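Local coordinates for aeromonas extracellular serine protease (PDB 3WQB), which cleaves proteins after paired basic residues, one of them lysine, as a calcium-binding kexin/furin-like serine protease and probable virulence factor, at residues 363-368 with 415-420; 5-10 with 58-63; 350-355 with 421-426; 401-406 with 495-500. The protein carries 1 engineered substitution. One frame throughout, in Å; residues are numbered along the deposited sequence.

Overall arrangement
Contacts 1, 2 and 3 gather around the short helix 419-426 on the subtilisin-like domain, while contact 4 joins that part of the molecule to the P-domain. Contact 1 is the buried one, and two waters fill in between its polar groups; contact 3 continues along the same helix, about 11 Å away between centres, and is partly buried, with methyl groups meeting a tyrosine. Contact 2, partly buried and further out, clamps the N-terminal segment onto two tryptophans; it meets contact 1 through N58 with D418 and contact 3 through W61 with L423. Contact 4, where two beta turns meet, is partly buried with two exposed alanines, and touches contact 1 through M406 packed on R367.

Contact 1 (363-368 with 415-420); sequences DLLARS and GLIDVN
Residues 363-368 of helix 358-368 lie beside the chain that leads into helix 419-426, with the CA atoms of S368 and D418 6.2 Å apart and those of L365 and I417 little further. In this subtilisin-like domain both elements pack against strand 277-282, the outermost strand at one end of the parallel sheet. L365 and I417 form the apolar part: the CD2 methyl of L365 meets CG2 of I417 at 4.2 Å, and both side chains also rest on L279, a place suited to branched aliphatic residues. Polar groups take over one helical turn later. S368 turns its hydroxyl back to the helix, where OG donates to the carbonyl O of L364 at 2.7 Å; chi1 of 64° sets OG between the backbone N and the carbonyl carbon, within range of that oxygen. The same OG receives a bond from a water that in turn accepts from D418 N, so the chain L364 O, S368 OG, water, D418 N ties the two backbones together. D418 is the N-cap of helix 419-426. With CG anti to the backbone N (chi1 -177°), its OD1 accepts from the backbone N of K421 and also from N58 ND2, which fixes the carboxylate at the helix start. Its CB lies 3.3 Å from S368 O, and a second water donates both to S368 O and to D418 OD2, each at 2.7 Å.

Contact 2 (5-10 with 58-63); sequences APLTGK and NLWWAH
L7 reaches between two neighbouring tryptophans with one methyl group, CD1, which lies 4.0 Å from CZ3 of W60 and 3.9 Å from CD1 of W61. The methyl comes to the edge of the W60 ring, near its plane, but approaches the W61 ring obliquely. Although adjacent in helix 60-64, the two indoles leave the backbone differently: W60 has CG between its backbone N and carbonyl carbon (chi1 63°), whereas W61 has CG anti to its backbone N at -177°. The W60 torsion brings one face of its ring, toward the rim, against CB of W61, 3.8 Å above the plane. This is the N-terminal arm of the protease laid against the first helix of the subtilisin-like domain, where L7 also shares a backbone hydrogen bond with R64. Beyond L7 the arm turns past W61: G9 O approaches the edge of that indole, 3.7 Å from CZ2, in the ring plane. G9 suits the place because of its positive phi (86°), at which a side chain would press on the carbonyl O of T8; its CA lies 3.8 Å from CZ2 of W61. T8 forms an ST turn there, its OG1 accepting from K10 N at 3.0 Å. W60 NE1 is hydrogen-bonded to G17 O.

Contact 3 (350-355 with 421-426); sequences MSAYPD and KALELA
Y353 and L423 both carry CG anti to the carbonyl carbon, chi1 being -68° and -72°, and these torsions help bring the tyrosine ring and one leucine methyl, CD2, together between the end of helix 335-352 and helix 419-426. Y353 is the first residue to leave helical geometry, and from there its ring lies over A426. The CB of A426 sits over one face, 3.9 Å from the ring centroid and 29° off the normal, a CH-pi contact; its closest ring atom is CE2, at 3.5 Å. An alanine methyl is small enough to let the ring lie this near to the helix backbone. L423 meets the same ring differently, its CD2 coming at the edge, near the ring plane, 4.1 Å from CE2. That methyl also touches the CB of A352 at 3.5 Å, so one branch of the leucine packs against two consecutive residues. Its other branch is turned toward A62 of helix 60-64. The phenol hydroxyl extends past the apolar patch, where a water lies in the ring plane 2.6 Å from OH and donates to L423 O at 2.7 Å. A tyrosine therefore serves both needs. Near its start helix 335-352 carries A336, an engineered residue at the position that is probably the charge-relay serine, as in other subtilases; the arrangement joins the far end of this long subtilase helix to the short helix 419-426, which precedes the P-domain.

Contact 4 (401-406 with 495-500); sequences RNAAGM and SPAGTR
A403 and A497 touch by their methyl groups where two type I beta turns, N402 to G405 and S495 to G498, face each other across the junction between the subtilisin-like part and the P-domain. Their CB atoms are 3.6 Å apart, the closest approach of the contact, yet both alanines are exposed and mark its solvent side. Small side chains suit turn corners that come this close. The more enclosed side is built by N402 and T499. T499 places CG2 anti to its backbone N, and this methyl meets CB of N402 at 4.0 Å. Its OG1, set beside the backbone N by chi1 of -51°, is hydrogen-bonded to E541 OE2. That carboxylate oxygen also accepts from A403 N, so E541 bridges the two segments, while its other oxygen is hydrogen-bonded to S495 OG. The polar end of N402 turns away from T499: ND2 donates to the carbonyl oxygens of K537 and Y539, and OD1 serves its own turn. Both turns end at a glycine with positive phi, 91° at G405 and 93° at G498, a backbone shape that glycine adopts without strain. N402 OD1 closes an Asx turn by accepting from A404 N at 2.9 Å, and takes a second bond from M406 N at 3.0 Å; the two donors reach it from opposite faces of the amide plane.

Contact 1 (363-368 with 415-420)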
loop_
_atom_site.group_PDB
_atom_site.type_symbol
_atom_site.label_atom_id
_atom_site.label_comp_id
_atom_site.label_asym_id
_atom_site.label_seq_id
_atom_site.Cartn_x
_atom_site.Cartn_y
_atom_site.Cartn_z
ATOM N N ASP A 363 -13.917 8.139 -7.996
ATOM C CA ASP A 363 -15.246 8.573 -7.583
ATOM C C ASP A 363 -16.276 7.482 -7.866
ATOM O O ASP A 363 -17.123 7.167 -7.024
ATOM C CB ASP A 363 -15.625 9.863 -8.317
ATOM C CG ASP A 363 -16.907 10.479 -7.794
ATOM O OD1 ASP A 363 -16.929 10.911 -6.618
ATOM O OD2 ASP A 363 -17.885 10.545 -8.568
ATOM N N LEU A 364 -16.180 6.890 -9.052
ATOM C CA LEU A 364 -17.111 5.842 -9.452
ATOM C C LEU A 364 -16.944 4.578 -8.615
ATOM O O LEU A 364 -17.933 3.997 -8.199
ATOM C CB LEU A 364 -16.951 5.536 -10.943
ATOM C CG LEU A 364 -17.434 6.689 -11.821
ATOM C CD1 LEU A 364 -16.829 6.601 -13.202
ATOM C CD2 LEU A 364 -18.949 6.710 -11.891
ATOM N N LEU A 365 -15.702 4.157 -8.382
ATOM C CA LEU A 365 -15.433 3.008 -7.526
ATOM C C LEU A 365 -15.926 3.228 -6.101
ATOM O O LEU A 365 -16.522 2.331 -5.496
ATOM C CB LEU A 365 -13.938 2.682 -7.543
ATOM C CG LEU A 365 -13.436 2.008 -8.824
ATOM C CD1 LEU A 365 -11.928 2.118 -8.954
ATOM C CD2 LEU A 365 -13.886 0.555 -8.888
ATOM N N ALA A 366 -15.665 4.415 -5.555
ATOM C CA ALA A 366 -16.108 4.727 -4.192
ATOM C C ALA A 366 -17.628 4.712 -4.065
ATOM O O ALA A 366 -18.160 4.118 -3.133
ATOM C CB ALA A 366 -15.542 6.045 -3.717
ATOM N N ARG A 367 -18.320 5.332 -5.020
ATOM C CA ARG A 367 -19.767 5.498 -4.900
ATOM C C ARG A 367 -20.533 4.229 -5.238
ATOM O O ARG A 367 -21.716 4.120 -4.931
ATOM C CB ARG A 367 -20.260 6.660 -5.758
ATOM C CG ARG A 367 -19.774 8.006 -5.252
ATOM C CD ARG A 367 -20.327 9.113 -6.130
ATOM N NE ARG A 367 -19.570 10.365 -6.060
ATOM C CZ ARG A 367 -19.631 11.245 -5.063
ATOM N NH1 ARG A 367 -20.397 11.021 -3.999
ATOM N NH2 ARG A 367 -18.904 12.356 -5.127
ATOM N N SER A 368 -19.859 3.272 -5.872
ATOM C CA SER A 368 -20.497 2.008 -6.236
ATOM C C SER A 368 -20.098 0.829 -5.339
ATOM O O SER A 368 -20.625 -0.269 -5.492
ATOM C CB SER A 368 -20.197 1.669 -7.694
ATOM O OG SER A 368 -18.810 1.455 -7.901
ATOM N N GLY A 415 -15.674 0.388 0.597
ATOM C CA GLY A 415 -16.305 -0.915 0.467
ATOM C C GLY A 415 -15.633 -1.828 -0.531
ATOM O O GLY A 415 -14.576 -1.513 -1.093
ATOM N N LEU A 416 -16.265 -2.978 -0.752
ATOM C CA LEU A 416 -15.769 -3.946 -1.714
ATOM C C LEU A 416 -16.098 -3.511 -3.139
ATOM O O LEU A 416 -17.235 -3.159 -3.450
ATOM C CB LEU A 416 -16.372 -5.319 -1.425
ATOM C CG LEU A 416 -16.166 -6.441 -2.443
ATOM C CD1 LEU A 416 -14.695 -6.780 -2.599
ATOM C CD2 LEU A 416 -16.980 -7.669 -2.062
ATOM N N ILE A 417 -15.095 -3.554 -4.005
ATOM C CA ILE A 417 -15.283 -3.218 -5.417
ATOM C C ILE A 417 -16.504 -3.919 -6.018
ATOM O O ILE A 417 -16.702 -5.125 -5.826
ATOM C CB ILE A 417 -14.033 -3.580 -6.217
ATOM C CG1 ILE A 417 -12.879 -2.659 -5.804
ATOM C CG2 ILE A 417 -14.300 -3.491 -7.719
ATOM C CD1 ILE A 417 -11.546 -2.999 -6.457
ATOM N N ASP A 418 -17.311 -3.151 -6.746
ATOM C CA ASP A 418 -18.451 -3.674 -7.494
ATOM C C ASP A 418 -18.299 -3.133 -8.907
ATOM O O ASP A 418 -18.718 -2.019 -9.207
ATOM C CB ASP A 418 -19.758 -3.193 -6.856
ATOM C CG ASP A 418 -21.007 -3.744 -7.537
ATOM O OD1 ASP A 418 -20.938 -4.158 -8.718
ATOM O OD2 ASP A 418 -22.077 -3.715 -6.882
ATOM N N VAL A 419 -17.670 -3.914 -9.779
ATOM C CA VAL A 419 -17.353 -3.431 -11.125
ATOM C C VAL A 419 -18.618 -3.135 -11.933
ATOM O O VAL A 419 -18.689 -2.120 -12.647
ATOM C CB VAL A 419 -16.458 -4.439 -11.888
ATOM C CG1 VAL A 419 -16.411 -4.109 -13.386
ATOM C CG2 VAL A 419 -15.053 -4.462 -11.295
ATOM N N ASN A 420 -19.608 -4.020 -11.846
ATOM C CA ASN A 420 -20.839 -3.822 -12.604
ATOM C C ASN A 420 -21.513 -2.506 -12.238
ATOM O O ASN A 420 -21.955 -1.769 -13.130
ATOM C CB ASN A 420 -21.830 -4.947 -12.328
ATOM C CG ASN A 420 -21.374 -6.294 -12.838
ATOM O OD1 ASN A 420 -20.435 -6.415 -13.628
ATOM N ND2 ASN A 420 -22.063 -7.328 -12.383
HETATM O O HOH W 1 -16.913 -0.260 -6.763
HETATM O O HOH W 2 -22.203 -2.299 -4.593
#

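Contact 2 (5-10 with 58-63)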
loop_
_atom_site.group_PDB
_atom_site.type_symbol
_atom_site.label_atom_id
_atom_site.label_comp_id
_atom_site.label_asym_id
_atom_site.label_seq_id
_atom_site.Cartn_x
_atom_site.Cartn_y
_atom_site.Cartn_z
ATOM N N ALA A 5 -23.702 -16.671 -22.508
ATOM C CA ALA A 5 -23.725 -15.909 -23.750
ATOM C C ALA A 5 -23.459 -14.428 -23.508
ATOM O O ALA A 5 -23.695 -13.936 -22.409
ATOM C CB ALA A 5 -25.076 -16.091 -24.431
ATOM N N PRO A 6 -22.982 -13.703 -24.537
ATOM C CA PRO A 6 -22.848 -12.257 -24.377
ATOM C C PRO A 6 -24.196 -11.587 -24.135
ATOM O O PRO A 6 -25.234 -12.073 -24.606
ATOM C CB PRO A 6 -22.297 -11.798 -25.730
ATOM C CG PRO A 6 -21.658 -13.008 -26.309
ATOM C CD PRO A 6 -22.479 -14.158 -25.848
ATOM N N LEU A 7 -24.168 -10.487 -23.395
ATOM C CA LEU A 7 -25.333 -9.630 -23.249
ATOM C C LEU A 7 -25.157 -8.424 -24.147
ATOM O O LEU A 7 -24.025 -8.022 -24.449
ATOM C CB LEU A 7 -25.490 -9.172 -21.800
ATOM C CG LEU A 7 -25.851 -10.232 -20.761
ATOM C CD1 LEU A 7 -25.765 -9.619 -19.369
ATOM C CD2 LEU A 7 -27.233 -10.840 -21.007
ATOM N N THR A 8 -26.276 -7.830 -24.556
ATOM C CA THR A 8 -26.221 -6.615 -25.371
ATOM C C THR A 8 -25.743 -5.418 -24.557
ATOM O O THR A 8 -25.190 -4.466 -25.109
ATOM C CB THR A 8 -27.585 -6.272 -25.993
ATOM O OG1 THR A 8 -28.488 -5.860 -24.963
ATOM C CG2 THR A 8 -28.159 -7.466 -26.739
ATOM N N GLY A 9 -25.964 -5.473 -23.241
ATOM C CA GLY A 9 -25.668 -4.352 -22.355
ATOM C C GLY A 9 -26.809 -3.357 -22.265
ATOM O O GLY A 9 -26.723 -2.365 -21.536
ATOM N N LYS A 10 -27.887 -3.637 -22.993
ATOM C CA LYS A 10 -29.030 -2.720 -23.091
ATOM C C LYS A 10 -30.325 -3.368 -22.625
ATOM O O LYS A 10 -31.390 -2.750 -22.689
ATOM C CB LYS A 10 -29.210 -2.224 -24.532
ATOM C CG LYS A 10 -27.959 -1.649 -25.193
ATOM C CD LYS A 10 -27.388 -0.460 -24.430
ATOM C CE LYS A 10 -26.043 -0.044 -25.005
ATOM N NZ LYS A 10 -25.430 1.047 -24.200
ATOM N N ASN A 58 -17.798 -8.562 -8.463
ATOM C CA ASN A 58 -19.043 -8.318 -9.209
ATOM C C ASN A 58 -18.771 -7.738 -10.583
ATOM O O ASN A 58 -19.187 -6.622 -10.909
ATOM C CB ASN A 58 -20.070 -7.475 -8.427
ATOM C CG ASN A 58 -21.491 -7.680 -8.945
ATOM O OD1 ASN A 58 -21.887 -8.798 -9.275
ATOM N ND2 ASN A 58 -22.249 -6.604 -9.033
ATOM N N LEU A 59 -18.041 -8.510 -11.386
ATOM C CA LEU A 59 -17.584 -8.056 -12.698
ATOM C C LEU A 59 -18.215 -8.855 -13.834
ATOM O O LEU A 59 -17.866 -8.656 -15.001
ATOM C CB LEU A 59 -16.054 -8.120 -12.799
ATOM C CG LEU A 59 -15.352 -9.436 -12.447
ATOM C CD1 LEU A 59 -15.717 -10.576 -13.382
ATOM C CD2 LEU A 59 -13.849 -9.209 -12.444
ATOM N N TRP A 60 -19.165 -9.731 -13.506
ATOM C CA TRP A 60 -19.739 -10.620 -14.521
ATOM C C TRP A 60 -20.383 -9.879 -15.707
ATOM O O TRP A 60 -20.322 -10.351 -16.837
ATOM C CB TRP A 60 -20.712 -11.605 -13.878
ATOM C CG TRP A 60 -21.915 -10.980 -13.242
ATOM C CD1 TRP A 60 -22.074 -10.653 -11.926
ATOM C CD2 TRP A 60 -23.139 -10.622 -13.899
ATOM N NE1 TRP A 60 -23.321 -10.107 -11.721
ATOM C CE2 TRP A 60 -23.993 -10.075 -12.916
ATOM C CE3 TRP A 60 -23.592 -10.700 -15.227
ATOM C CZ2 TRP A 60 -25.281 -9.621 -13.214
ATOM C CZ3 TRP A 60 -24.874 -10.238 -15.523
ATOM C CH2 TRP A 60 -25.698 -9.702 -14.523
ATOM N N TRP A 61 -20.996 -8.726 -15.450
ATOM C CA TRP A 61 -21.663 -7.972 -16.499
ATOM C C TRP A 61 -20.645 -7.295 -17.399
ATOM O O TRP A 61 -20.852 -7.214 -18.605
ATOM C CB TRP A 61 -22.668 -6.991 -15.897
ATOM C CG TRP A 61 -23.479 -6.198 -16.883
ATOM C CD1 TRP A 61 -24.729 -6.499 -17.360
ATOM C CD2 TRP A 61 -23.115 -4.944 -17.476
ATOM N NE1 TRP A 61 -25.154 -5.511 -18.222
ATOM C CE2 TRP A 61 -24.187 -4.544 -18.305
ATOM C CE3 TRP A 61 -21.980 -4.122 -17.391
ATOM C CZ2 TRP A 61 -24.155 -3.360 -19.055
ATOM C CZ3 TRP A 61 -21.951 -2.941 -18.127
ATOM C CH2 TRP A 61 -23.036 -2.569 -18.944
ATOM N N ALA A 62 -19.532 -6.826 -16.833
ATOM C CA ALA A 62 -18.420 -6.379 -17.669
ATOM C C ALA A 62 -17.979 -7.496 -18.624
ATOM O O ALA A 62 -17.883 -7.292 -19.835
ATOM C CB ALA A 62 -17.259 -5.897 -16.825
ATOM N N HIS A 63 -17.752 -8.685 -18.083
ATOM C CA HIS A 63 -17.319 -9.798 -18.907
ATOM C C HIS A 63 -18.355 -10.195 -19.957
ATOM O O HIS A 63 -17.988 -10.463 -21.095
ATOM C CB HIS A 63 -16.909 -10.985 -18.036
ATOM C CG HIS A 63 -15.540 -10.844 -17.447
ATOM N ND1 HIS A 63 -14.739 -11.929 -17.163
ATOM C CD2 HIS A 63 -14.819 -9.746 -17.110
ATOM C CE1 HIS A 63 -13.591 -11.507 -16.664
ATOM N NE2 HIS A 63 -13.615 -10.187 -16.618
#

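Contact 3 (350-355 with 421-426)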
loop_
_atom_site.group_PDB
_atom_site.type_symbol
_atom_site.label_atom_id
_atom_site.label_comp_id
_atom_site.label_asym_id
_atom_site.label_seq_id
_atom_site.Cartn_x
_atom_site.Cartn_y
_atom_site.Cartn_z
ATOM N N MET A 350 -11.413 1.667 -17.249
ATOM C CA MET A 350 -10.699 2.457 -18.238
ATOM C C MET A 350 -10.996 1.992 -19.654
ATOM O O MET A 350 -11.109 2.809 -20.564
ATOM C CB MET A 350 -9.196 2.419 -17.980
ATOM C CG MET A 350 -8.762 3.176 -16.745
ATOM S SD MET A 350 -7.005 2.918 -16.471
ATOM C CE MET A 350 -6.705 4.158 -15.209
ATOM N N SER A 351 -11.122 0.687 -19.857
ATOM C CA SER A 351 -11.389 0.183 -21.206
ATOM C C SER A 351 -12.791 0.547 -21.682
ATOM O O SER A 351 -12.992 0.780 -22.875
ATOM C CB SER A 351 -11.136 -1.320 -21.318
ATOM O OG SER A 351 -12.120 -2.102 -20.655
ATOM N N ALA A 352 -13.742 0.605 -20.749
ATOM C CA ALA A 352 -15.138 0.950 -21.046
ATOM C C ALA A 352 -15.323 2.448 -21.261
ATOM O O ALA A 352 -16.160 2.868 -22.071
ATOM C CB ALA A 352 -16.044 0.475 -19.933
ATOM N N TYR A 353 -14.540 3.246 -20.535
ATOM C CA TYR A 353 -14.675 4.698 -20.527
ATOM C C TYR A 353 -13.292 5.331 -20.540
ATOM O O TYR A 353 -12.822 5.842 -19.521
ATOM C CB TYR A 353 -15.510 5.155 -19.317
ATOM C CG TYR A 353 -16.949 4.720 -19.448
ATOM C CD1 TYR A 353 -17.843 5.444 -20.233
ATOM C CD2 TYR A 353 -17.396 3.539 -18.846
ATOM C CE1 TYR A 353 -19.150 5.026 -20.395
ATOM C CE2 TYR A 353 -18.710 3.107 -18.995
ATOM C CZ TYR A 353 -19.577 3.859 -19.765
ATOM O OH TYR A 353 -20.869 3.434 -19.929
ATOM N N PRO A 354 -12.638 5.321 -21.713
ATOM C CA PRO A 354 -11.228 5.705 -21.801
ATOM C C PRO A 354 -10.938 7.184 -21.568
ATOM O O PRO A 354 -9.770 7.549 -21.413
ATOM C CB PRO A 354 -10.837 5.290 -23.229
ATOM C CG PRO A 354 -12.114 5.210 -23.966
ATOM C CD PRO A 354 -13.142 4.773 -22.988
ATOM N N ASP A 355 -11.977 8.018 -21.531
ATOM C CA ASP A 355 -11.784 9.460 -21.350
ATOM C C ASP A 355 -11.782 9.899 -19.895
ATOM O O ASP A 355 -11.415 11.037 -19.587
ATOM C CB ASP A 355 -12.843 10.259 -22.122
ATOM C CG ASP A 355 -12.710 10.110 -23.625
ATOM O OD1 ASP A 355 -11.663 9.613 -24.092
ATOM O OD2 ASP A 355 -13.659 10.501 -24.340
ATOM N N LYS A 421 -21.588 -2.209 -10.941
ATOM C CA LYS A 421 -22.243 -0.982 -10.491
ATOM C C LYS A 421 -21.412 0.248 -10.851
ATOM O O LYS A 421 -21.963 1.279 -11.239
ATOM C CB LYS A 421 -22.549 -1.028 -8.995
ATOM C CG LYS A 421 -23.440 0.107 -8.505
ATOM C CD LYS A 421 -23.836 -0.090 -7.055
ATOM C CE LYS A 421 -24.611 1.121 -6.560
ATOM N NZ LYS A 421 -25.076 0.931 -5.165
ATOM N N ALA A 422 -20.086 0.133 -10.769
ATOM C CA ALA A 422 -19.221 1.220 -11.209
ATOM C C ALA A 422 -19.474 1.543 -12.677
ATOM O O ALA A 422 -19.533 2.709 -13.060
ATOM C CB ALA A 422 -17.746 0.881 -10.961
ATOM N N LEU A 423 -19.637 0.503 -13.495
ATOM C CA LEU A 423 -19.946 0.696 -14.916
ATOM C C LEU A 423 -21.324 1.303 -15.154
ATOM O O LEU A 423 -21.491 2.102 -16.066
ATOM C CB LEU A 423 -19.807 -0.613 -15.689
ATOM C CG LEU A 423 -18.374 -1.100 -15.889
ATOM C CD1 LEU A 423 -18.385 -2.556 -16.324
ATOM C CD2 LEU A 423 -17.651 -0.235 -16.901
ATOM N N GLU A 424 -22.304 0.918 -14.345
ATOM C CA GLU A 424 -23.628 1.538 -14.405
ATOM C C GLU A 424 -23.540 3.035 -14.119
ATOM O O GLU A 424 -24.130 3.851 -14.821
ATOM C CB GLU A 424 -24.571 0.867 -13.408
ATOM C CG GLU A 424 -26.003 1.349 -13.473
ATOM C CD GLU A 424 -26.892 0.576 -12.533
ATOM O OE1 GLU A 424 -26.897 0.891 -11.328
ATOM O OE2 GLU A 424 -27.572 -0.362 -12.997
ATOM N N LEU A 425 -22.777 3.402 -13.099
ATOM C CA LEU A 425 -22.641 4.807 -12.746
ATOM C C LEU A 425 -21.831 5.557 -13.799
ATOM O O LEU A 425 -22.105 6.721 -14.088
ATOM C CB LEU A 425 -22.003 4.966 -11.362
ATOM C CG LEU A 425 -22.770 4.499 -10.119
ATOM C CD1 LEU A 425 -22.005 4.864 -8.859
ATOM C CD2 LEU A 425 -24.169 5.095 -10.080
ATOM N N ALA A 426 -20.849 4.878 -14.390
ATOM C CA ALA A 426 -19.955 5.511 -15.363
ATOM C C ALA A 426 -20.679 6.021 -16.600
ATOM O O ALA A 426 -20.287 7.036 -17.170
ATOM C CB ALA A 426 -18.832 4.559 -15.758
HETATM O O HOH W 3 -21.646 1.333 -18.690
#

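Contact 4 (401-406 with 495-500)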
loop_
_atom_site.group_PDB
_atom_site.type_symbol
_atom_site.label_atom_id
_atom_site.label_comp_id
_atom_site.label_asym_id
_atom_site.label_seq_id
_atom_site.Cartn_x
_atom_site.Cartn_y
_atom_site.Cartn_z
ATOM N N ARG A 401 -21.046 6.865 8.374
ATOM C CA ARG A 401 -21.454 7.660 7.219
ATOM C C ARG A 401 -21.052 9.115 7.451
ATOM O O ARG A 401 -21.386 9.700 8.487
ATOM C CB ARG A 401 -22.967 7.540 6.999
ATOM C CG ARG A 401 -23.439 7.984 5.617
ATOM C CD ARG A 401 -24.943 7.792 5.467
ATOM N NE ARG A 401 -25.293 7.459 4.087
ATOM C CZ ARG A 401 -26.197 8.094 3.346
ATOM N NH1 ARG A 401 -26.879 9.123 3.831
ATOM N NH2 ARG A 401 -26.418 7.688 2.102
ATOM N N ASN A 402 -20.332 9.703 6.495
ATOM C CA ASN A 402 -19.884 11.090 6.652
ATOM C C ASN A 402 -20.993 12.101 6.331
ATOM O O ASN A 402 -22.113 11.711 5.995
ATOM C CB ASN A 402 -18.565 11.370 5.905
ATOM C CG ASN A 402 -18.725 11.503 4.391
ATOM O OD1 ASN A 402 -19.825 11.704 3.857
ATOM N ND2 ASN A 402 -17.599 11.412 3.690
ATOM N N ALA A 403 -20.688 13.391 6.435
ATOM C CA ALA A 403 -21.739 14.409 6.311
ATOM C C ALA A 403 -22.243 14.585 4.883
ATOM O O ALA A 403 -23.298 15.203 4.664
ATOM C CB ALA A 403 -21.274 15.738 6.874
ATOM N N ALA A 404 -21.510 14.025 3.924
ATOM C CA ALA A 404 -21.895 14.066 2.520
ATOM C C ALA A 404 -22.601 12.771 2.117
ATOM O O ALA A 404 -22.913 12.573 0.948
ATOM C CB ALA A 404 -20.672 14.301 1.644
ATOM N N GLY A 405 -22.833 11.884 3.081
ATOM C CA GLY A 405 -23.602 10.672 2.820
ATOM C C GLY A 405 -22.782 9.462 2.404
ATOM O O GLY A 405 -23.342 8.417 2.070
ATOM N N MET A 406 -21.461 9.604 2.422
ATOM C CA MET A 406 -20.559 8.519 2.030
ATOM C C MET A 406 -20.269 7.598 3.213
ATOM O O MET A 406 -19.819 8.052 4.271
ATOM C CB MET A 406 -19.234 9.079 1.499
ATOM C CG MET A 406 -19.329 9.877 0.211
ATOM S SD MET A 406 -19.736 8.911 -1.255
ATOM C CE MET A 406 -18.285 7.870 -1.434
ATOM N N SER A 495 -13.551 17.021 11.273
ATOM C CA SER A 495 -13.845 18.001 10.225
ATOM C C SER A 495 -14.811 19.083 10.721
ATOM O O SER A 495 -15.413 18.934 11.786
ATOM C CB SER A 495 -14.441 17.290 9.004
ATOM O OG SER A 495 -15.782 16.893 9.247
ATOM N N PRO A 496 -14.986 20.160 9.939
ATOM C CA PRO A 496 -15.958 21.198 10.305
ATOM C C PRO A 496 -17.374 20.656 10.542
ATOM O O PRO A 496 -18.107 21.201 11.371
ATOM C CB PRO A 496 -15.921 22.156 9.100
ATOM C CG PRO A 496 -14.533 22.005 8.569
ATOM C CD PRO A 496 -14.185 20.544 8.763
ATOM N N ALA A 497 -17.745 19.580 9.847
ATOM C CA ALA A 497 -19.056 18.945 10.029
ATOM C C ALA A 497 -19.166 18.124 11.319
ATOM O O ALA A 497 -20.256 17.675 11.678
ATOM C CB ALA A 497 -19.362 18.065 8.834
ATOM N N GLY A 498 -18.038 17.913 11.990
ATOM C CA GLY A 498 -17.995 17.129 13.211
ATOM C C GLY A 498 -17.662 15.673 12.934
ATOM O O GLY A 498 -17.615 14.860 13.853
ATOM N N THR A 499 -17.456 15.333 11.667
ATOM C CA THR A 499 -17.055 13.968 11.290
ATOM C C THR A 499 -15.675 13.628 11.855
ATOM O O THR A 499 -14.773 14.462 11.849
ATOM C CB THR A 499 -17.021 13.843 9.763
ATOM O OG1 THR A 499 -18.256 14.331 9.234
ATOM C CG2 THR A 499 -16.807 12.396 9.309
ATOM N N ARG A 500 -15.512 12.406 12.345
ATOM C CA ARG A 500 -14.245 12.012 12.956
ATOM C C ARG A 500 -13.565 10.906 12.166
ATOM O O ARG A 500 -14.245 10.057 11.558
ATOM C CB ARG A 500 -14.488 11.518 14.383
ATOM C CG ARG A 500 -15.121 12.562 15.291
ATOM C CD ARG A 500 -15.501 11.938 16.622
ATOM N NE ARG A 500 -14.328 11.616 17.429
ATOM C CZ ARG A 500 -13.706 12.478 18.230
ATOM N NH1 ARG A 500 -14.151 13.721 18.369
ATOM N NH2 ARG A 500 -12.651 12.084 18.918
#